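Local coordinates for MOG1 protein (Saccharomyces cerevisiae, PDB 1JHS) that takes part in the Ran GTPase system for nuclear protein import and poly(A)+ mRNA export, binding the yeast Ran GTPase Gsp1, at residues Leu130-Leu133 with Thr138-Val141. The protein carries 1 engineered substitution. Sequence-based numbering, arbitrary orientation.
Sequences LIRL and TDVV
Leu130 reaches across to the neighbouring strand with one methyl: CD1 lies 3.7 Å from CG of Asp139 and also borders Val141 CG2; its own CG, anti to the Leu130 backbone N, carries CD1 toward that strand. Ala73 and Trp74 of helix 70-83 cover the same side chain. Ile131 forms a hydrogen-bonded antiparallel pair with Val140: Ile131 N donates to Val140 O at 2.9 Å, and Ile131 O accepts from Val140 N; on the face shared with Leu133 and Thr138, CB of Ile131 meets CB of Val140 at 3.9 Å. The two segments are the turn-proximal ends of a beta hairpin, strands 124-133 and 138-147, interior strands of the seven-stranded antiparallel sheet of the Mog1 fold. Arg132, back on the helix-covered face, lies alongside Asp139 and grips it side-on: NE meets OD1 at 3.0 Å, almost straight (169°), while NH2 reaches the syn lone pair of OD2 at 3.2 Å. A bend at chi3 (76°) turns the guanidinium to this pairing, although its plane stays 41° from that of the carboxylate. NH1 binds Lys67 O, and OD2 also accepts from His77 NE2 and Val65 N, tying the salt bridge to the loop and helix after strand 56-63. A leucine in place of Arg132 would probably leave the buried Asp139 carboxylate without its salt-bridge partner and Lys67 O without this donor. Leu133 N gives a 2.7 Å bond to Thr138 O, and Thr138 N returns a longer bond to Leu133 O. Leu133 CD1 packs at 3.7 Å against CG2 of Val140, with Phe187 touching both Leu133 and Thr138.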
loop_
_atom_site.group_PDB
_atom_site.type_symbol
_atom_site.label_atom_id
_atom_site.label_comp_id
_atom_site.label_asym_id
_atom_site.label_seq_id
_atom_site.Cartn_x
_atom_site.Cartn_y
_atom_site.Cartn_z
ATOM N N LEU A 130 -0.366 -5.873 5.523
ATOM C CA LEU A 130 0.697 -6.599 6.205
ATOM C C LEU A 130 0.466 -8.069 5.913
ATOM O O LEU A 130 -0.661 -8.544 6.029
ATOM C CB LEU A 130 0.612 -6.376 7.715
ATOM C CG LEU A 130 1.480 -7.316 8.566
ATOM C CD1 LEU A 130 3.002 -7.168 8.217
ATOM C CD2 LEU A 130 1.228 -6.982 10.048
ATOM N N ILE A 131 1.521 -8.770 5.500
ATOM C CA ILE A 131 1.465 -10.207 5.244
ATOM C C ILE A 131 2.622 -10.741 6.089
ATOM O O ILE A 131 3.785 -10.486 5.780
ATOM C CB ILE A 131 1.723 -10.541 3.757
ATOM C CG1 ILE A 131 0.592 -9.959 2.900
ATOM C CG2 ILE A 131 1.764 -12.057 3.578
ATOM C CD1 ILE A 131 0.836 -9.984 1.372
ATOM N N ARG A 132 2.301 -11.466 7.154
ATOM C CA ARG A 132 3.347 -11.981 8.037
ATOM C C ARG A 132 3.890 -13.330 7.577
ATOM O O ARG A 132 3.152 -14.317 7.563
ATOM C CB ARG A 132 2.781 -12.108 9.459
ATOM C CG ARG A 132 1.942 -10.881 9.907
ATOM C CD ARG A 132 1.925 -10.749 11.434
ATOM N NE ARG A 132 3.195 -10.208 11.916
ATOM C CZ ARG A 132 3.526 -10.092 13.204
ATOM N NH1 ARG A 132 2.688 -10.492 14.155
ATOM N NH2 ARG A 132 4.682 -9.521 13.539
ATOM N N LEU A 133 5.161 -13.367 7.176
ATOM C CA LEU A 133 5.798 -14.622 6.781
ATOM C C LEU A 133 6.623 -15.065 7.997
ATOM O O LEU A 133 7.858 -14.994 8.012
ATOM C CB LEU A 133 6.693 -14.408 5.567
ATOM C CG LEU A 133 5.931 -13.924 4.322
ATOM C CD1 LEU A 133 6.927 -13.799 3.166
ATOM C CD2 LEU A 133 4.814 -14.919 3.948
ATOM N N THR A 138 9.818 -12.557 8.430
ATOM C CA THR A 138 9.655 -11.416 7.549
ATOM C C THR A 138 8.227 -10.899 7.599
ATOM O O THR A 138 7.288 -11.684 7.534
ATOM C CB THR A 138 9.996 -11.807 6.102
ATOM O OG1 THR A 138 11.373 -12.203 6.029
ATOM C CG2 THR A 138 9.741 -10.651 5.155
ATOM N N ASP A 139 8.077 -9.582 7.740
ATOM C CA ASP A 139 6.763 -8.932 7.716
ATOM C C ASP A 139 6.749 -8.201 6.360
ATOM O O ASP A 139 7.560 -7.290 6.137
ATOM C CB ASP A 139 6.619 -7.887 8.842
ATOM C CG ASP A 139 5.948 -8.455 10.092
ATOM O OD1 ASP A 139 5.406 -9.594 10.003
ATOM O OD2 ASP A 139 5.943 -7.761 11.150
ATOM N N VAL A 140 5.892 -8.655 5.442
ATOM C CA VAL A 140 5.786 -7.997 4.129
ATOM C C VAL A 140 4.813 -6.823 4.264
ATOM O O VAL A 140 3.667 -7.026 4.674
ATOM C CB VAL A 140 5.222 -8.936 3.075
ATOM C CG1 VAL A 140 5.157 -8.208 1.705
ATOM C CG2 VAL A 140 6.090 -10.198 2.996
ATOM N N VAL A 141 5.253 -5.611 3.904
ATOM C CA VAL A 141 4.370 -4.442 3.988
ATOM C C VAL A 141 4.142 -3.890 2.572
ATOM O O VAL A 141 5.083 -3.562 1.864
ATOM C CB VAL A 141 4.944 -3.335 4.921
ATOM C CG1 VAL A 141 4.004 -2.113 4.964
ATOM C CG2 VAL A 141 5.106 -3.894 6.352
#